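Local coordinates for DUF1987 domain-containing protein (Pseudomonas aeruginosa, PDB 6K4F), which takes part, as the regulatory phosphoprotein SiaC, in the SiaABC threonine phosphorylation pathway that controls biofilm formation in response to carbon availability, at residues 77-80 with 81-85; 66-70 with 71-75. All blocks are in the same frame, centred on the assembly; numbering follows the deposited sequence.

Helix 70-88, the connecting helix of a beta-alpha-beta unit between the parallel strands 59-68 and 93-99, supplies both examples. Interaction 2 (66-70 with 71-75) comes first and shows how the helix begins: the chain leaves its strand, and an asparagine at the N-cap receives the amide and hydroxyl of a serine. Interaction 1 (77-80 with 81-85) shows the same helix further on, where one flank is apolar and another carries acidic side chains. The centres of interactions 1 and 2 lie about 15 Å apart, with a single residue between them along the chain. Phe-113 of helix 108-115 is touched from both, by Ile-73 in interaction 2 and by Met-77 and Leu-80 in interaction 1.

Interaction 1 (77-80 with 81-85); sequences MDIL and DLLEE
Within helix 70-88, Met-77 to Leu-80 and Asp-81 to Glu-85 make a local contact between successive turns, with a buried aliphatic flank and a polar flank. On the aliphatic flank, the CD1 methyl of Leu-83 meets Leu-80 CD2 at 4.2 Å and Ile-79 CG2 at 4.3 Å, so one branch touches residues three and four positions back. The polar flank gathers round Asp-81. The Asp-81 side chain crosses that of Met-77 at a slant, OD2 lying 3.6 Å from Met-77 CG; the methionine puts CG there by turning it anti to the backbone N (chi1 -179°). A water donates to Asp-78 OD1 at 2.8 Å, and the two carboxylates stand 4.9 Å apart between Asp-78 OD1 and Asp-81 OD2. Beneath these side chains run regular i to i+4 backbone bonds, among them Leu-83 N to Ile-79 O at 2.9 Å. Glu-84 turns its end away from the preceding turn, and its OE1 accepts from Ser-118 N. Around the helix, Ile-79 and Leu-83 pack on Leu-61 of strand 59-68, Ile-79 also meets Val-44 and Ile-45 of helix 37-53, and Met-77 and Leu-80 rest on Phe-113 of helix 108-115.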
loop_
_atom_site.group_PDB
_atom_site.type_symbol
_atom_site.label_atom_id
_atom_site.label_comp_id
_atom_site.label_asym_id
_atom_site.label_seq_id
_atom_site.Cartn_x
_atom_site.Cartn_y
_atom_site.Cartn_z
ATOM N N MET A 77 7.182 -2.202 2.371
ATOM C CA MET A 77 7.345 -2.832 3.679
ATOM C C MET A 77 7.157 -1.815 4.801
ATOM O O MET A 77 6.576 -2.134 5.849
ATOM C CB MET A 77 8.717 -3.494 3.771
ATOM C CG MET A 77 8.977 -4.194 5.084
ATOM S SD MET A 77 8.169 -5.803 5.099
ATOM C CE MET A 77 9.128 -6.586 3.818
ATOM N N ASP A 78 7.618 -0.574 4.583
ATOM C CA ASP A 78 7.438 0.483 5.572
ATOM C C ASP A 78 5.963 0.795 5.777
ATOM O O ASP A 78 5.505 0.950 6.913
ATOM C CB ASP A 78 8.191 1.751 5.146
ATOM C CG ASP A 78 9.720 1.618 5.265
ATOM O OD1 ASP A 78 10.204 0.687 5.940
ATOM O OD2 ASP A 78 10.433 2.469 4.689
ATOM N N ILE A 79 5.204 0.889 4.684
ATOM C CA ILE A 79 3.759 1.079 4.788
ATOM C C ILE A 79 3.112 -0.093 5.520
ATOM O O ILE A 79 2.312 0.089 6.445
ATOM C CB ILE A 79 3.157 1.274 3.387
ATOM C CG1 ILE A 79 3.630 2.614 2.789
ATOM C CG2 ILE A 79 1.636 1.197 3.448
ATOM C CD1 ILE A 79 3.306 2.764 1.303
ATOM N N LEU A 80 3.445 -1.314 5.114
ATOM C CA LEU A 80 2.869 -2.490 5.766
ATOM C C LEU A 80 3.228 -2.535 7.245
ATOM O O LEU A 80 2.402 -2.916 8.082
ATOM C CB LEU A 80 3.339 -3.759 5.057
ATOM C CG LEU A 80 2.845 -3.908 3.613
ATOM C CD1 LEU A 80 3.312 -5.226 2.990
ATOM C CD2 LEU A 80 1.330 -3.781 3.547
ATOM N N ASP A 81 4.458 -2.137 7.594
ATOM C CA ASP A 81 4.841 -2.128 9.001
ATOM C C ASP A 81 4.052 -1.086 9.785
ATOM O O ASP A 81 3.702 -1.326 10.950
ATOM C CB ASP A 81 6.354 -1.911 9.144
ATOM C CG ASP A 81 7.171 -3.204 8.923
ATOM O OD1 ASP A 81 6.670 -4.306 9.231
ATOM O OD2 ASP A 81 8.330 -3.118 8.453
ATOM N N LEU A 82 3.737 0.058 9.163
ATOM C CA LEU A 82 2.839 1.025 9.793
ATOM C C LEU A 82 1.458 0.418 10.026
ATOM O O LEU A 82 0.869 0.571 11.103
ATOM C CB LEU A 82 2.728 2.285 8.932
ATOM C CG LEU A 82 3.526 3.516 9.369
ATOM C CD1 LEU A 82 2.895 4.133 10.605
ATOM C CD2 LEU A 82 4.984 3.168 9.631
ATOM N N LEU A 83 0.913 -0.257 9.015
ATOM C CA LEU A 83 -0.394 -0.881 9.167
ATOM C C LEU A 83 -0.364 -1.973 10.229
ATOM O O LEU A 83 -1.331 -2.148 10.981
ATOM C CB LEU A 83 -0.855 -1.453 7.831
ATOM C CG LEU A 83 -1.032 -0.434 6.695
ATOM C CD1 LEU A 83 -1.365 -1.149 5.400
ATOM C CD2 LEU A 83 -2.133 0.520 7.056
ATOM N N GLU A 84 0.728 -2.734 10.298
ATOM C CA GLU A 84 0.780 -3.839 11.258
ATOM C C GLU A 84 0.817 -3.315 12.690
ATOM O O GLU A 84 0.087 -3.805 13.560
ATOM C CB GLU A 84 1.987 -4.733 10.979
ATOM C CG GLU A 84 2.259 -5.765 12.081
ATOM C CD GLU A 84 1.269 -6.926 12.064
ATOM O OE1 GLU A 84 0.364 -6.932 11.203
ATOM O OE2 GLU A 84 1.402 -7.841 12.910
ATOM N N GLU A 85 1.671 -2.321 12.948
ATOM C CA GLU A 85 1.681 -1.636 14.236
ATOM C C GLU A 85 0.290 -1.137 14.609
ATOM O O GLU A 85 -0.163 -1.310 15.747
ATOM C CB GLU A 85 2.671 -0.471 14.187
ATOM C CG GLU A 85 2.761 0.362 15.462
ATOM C CD GLU A 85 2.981 -0.476 16.709
ATOM O OE1 GLU A 85 3.753 -1.456 16.642
ATOM O OE2 GLU A 85 2.392 -0.145 17.760
HETATM O O HOH W 1 9.820 -1.266 7.953
#

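Interaction 2 (66-70 with 71-75); sequences LYLNT and SSIKA
Asn-69 turns its side-chain carbonyl onto Ser-72 and caps the N-terminus of helix 70-88, a worked case of how a strand hands over to a helix. With chi1 at 68°, CG sits between the backbone N and the carbonyl carbon, which brings OD1 back over the first turn. There OD1 accepts from Ser-72 N at 3.0 Å and from Ser-72 OG at 2.8 Å. Both donors stand clear of the amide plane, the backbone N-H tilted by 32° and the hydroxyl by 28°, and they approach from opposite faces. Two bonds from a single residue thus grip the oxygen, while the other end of the amide is held by ND2 donating to Pro-34 O; together they should fix the rotation of the group. Ser-72 OG also bonds Ser-32 OG, and Ser-71 OG pairs with Ser-37 OG. The backbone carbonyl of Asn-69 serves the helix as well, taking Ile-73 N at 3.0 Å. Ile-73 meanwhile reaches back to the strand: its CG1 lies 4.0 Å from Leu-68 CB, an apolar touch beside the polar cap. On the outer side Thr-70 and Lys-74 run alongside each other, pointing the same way, with Thr-70 CG2 4.1 Å from Lys-74 CE. Two helices pack against the junction: Ser-72 and Ala-75 touch Phe-41 of helix 37-53, whereas Leu-68 and Ile-73 meet Leu-109 of helix 108-115, and backbone bonds from Tyr-67 and Asn-69 to Ser-32 tie the strand end to strand 31-32.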
loop_
_atom_site.group_PDB
_atom_site.type_symbol
_atom_site.label_atom_id
_atom_site.label_comp_id
_atom_site.label_asym_id
_atom_site.label_seq_id
_atom_site.Cartn_x
_atom_site.Cartn_y
_atom_site.Cartn_z
ATOM N N LEU A 66 2.574 -4.137 -10.296
ATOM C CA LEU A 66 3.281 -5.089 -11.137
ATOM C C LEU A 66 4.730 -5.157 -10.672
ATOM O O LEU A 66 4.994 -5.598 -9.553
ATOM C CB LEU A 66 3.172 -4.684 -12.605
ATOM C CG LEU A 66 1.765 -4.411 -13.141
ATOM C CD1 LEU A 66 1.835 -3.866 -14.558
ATOM C CD2 LEU A 66 0.878 -5.648 -13.099
ATOM N N TYR A 67 5.670 -4.695 -11.487
ATOM C CA TYR A 67 7.070 -4.728 -11.086
ATOM C C TYR A 67 7.340 -3.729 -9.961
ATOM O O TYR A 67 6.840 -2.601 -9.977
ATOM C CB TYR A 67 7.971 -4.422 -12.281
ATOM C CG TYR A 67 9.436 -4.527 -11.957
ATOM C CD1 TYR A 67 10.021 -5.762 -11.717
ATOM C CD2 TYR A 67 10.234 -3.397 -11.878
ATOM C CE1 TYR A 67 11.365 -5.869 -11.412
ATOM C CE2 TYR A 67 11.582 -3.492 -11.575
ATOM C CZ TYR A 67 12.141 -4.727 -11.342
ATOM O OH TYR A 67 13.482 -4.823 -11.038
ATOM N N LEU A 68 8.122 -4.152 -8.967
ATOM C CA LEU A 68 8.603 -3.256 -7.920
ATOM C C LEU A 68 10.114 -3.389 -7.835
ATOM O O LEU A 68 10.630 -4.503 -7.680
ATOM C CB LEU A 68 7.986 -3.578 -6.558
ATOM C CG LEU A 68 6.497 -3.419 -6.246
ATOM C CD1 LEU A 68 6.282 -3.510 -4.742
ATOM C CD2 LEU A 68 5.980 -2.086 -6.772
ATOM N N ASN A 69 10.829 -2.266 -7.926
ATOM C CA ASN A 69 12.270 -2.368 -7.752
ATOM C C ASN A 69 12.599 -2.463 -6.263
ATOM O O ASN A 69 11.722 -2.438 -5.399
ATOM C CB ASN A 69 12.992 -1.208 -8.448
ATOM C CG ASN A 69 12.744 0.139 -7.796
ATOM O OD1 ASN A 69 11.923 0.271 -6.891
ATOM N ND2 ASN A 69 13.448 1.171 -8.283
ATOM N N THR A 70 13.890 -2.602 -5.963
ATOM C CA THR A 70 14.324 -2.836 -4.589
ATOM C C THR A 70 13.837 -1.741 -3.647
ATOM O O THR A 70 13.290 -2.027 -2.575
ATOM C CB THR A 70 15.850 -2.954 -4.565
ATOM O OG1 THR A 70 16.222 -4.201 -5.168
ATOM C CG2 THR A 70 16.402 -2.886 -3.125
ATOM N N SER A 71 14.010 -0.474 -4.032
ATOM C CA SER A 71 13.655 0.594 -3.105
ATOM C C SER A 71 12.139 0.680 -2.924
ATOM O O SER A 71 11.669 1.046 -1.838
ATOM C CB SER A 71 14.254 1.929 -3.572
ATOM O OG SER A 71 13.725 2.325 -4.824
ATOM N N SER A 72 11.369 0.268 -3.942
ATOM C CA SER A 72 9.911 0.259 -3.827
ATOM C C SER A 72 9.441 -0.855 -2.898
ATOM O O SER A 72 8.488 -0.681 -2.136
ATOM C CB SER A 72 9.269 0.093 -5.207
ATOM O OG SER A 72 9.440 1.267 -5.976
ATOM N N ILE A 73 10.108 -2.007 -2.947
ATOM C CA ILE A 73 9.823 -3.073 -1.987
ATOM C C ILE A 73 10.041 -2.570 -0.564
ATOM O O ILE A 73 9.223 -2.810 0.324
ATOM C CB ILE A 73 10.687 -4.315 -2.294
ATOM C CG1 ILE A 73 10.208 -4.994 -3.577
ATOM C CG2 ILE A 73 10.663 -5.289 -1.118
ATOM C CD1 ILE A 73 11.112 -6.132 -4.034
ATOM N N LYS A 74 11.131 -1.831 -0.331
ATOM C CA LYS A 74 11.386 -1.314 1.013
ATOM C C LYS A 74 10.330 -0.305 1.438
ATOM O O LYS A 74 9.911 -0.289 2.605
ATOM C CB LYS A 74 12.778 -0.688 1.069
ATOM C CG LYS A 74 13.871 -1.719 0.770
ATOM C CD LYS A 74 15.251 -1.168 0.992
ATOM C CE LYS A 74 16.266 -2.284 0.923
ATOM N NZ LYS A 74 16.567 -2.846 2.256
ATOM N N ALA A 75 9.894 0.544 0.503
ATOM C CA ALA A 75 8.869 1.540 0.809
ATOM C C ALA A 75 7.543 0.878 1.154
ATOM O O ALA A 75 6.867 1.281 2.106
ATOM C CB ALA A 75 8.698 2.490 -0.378
#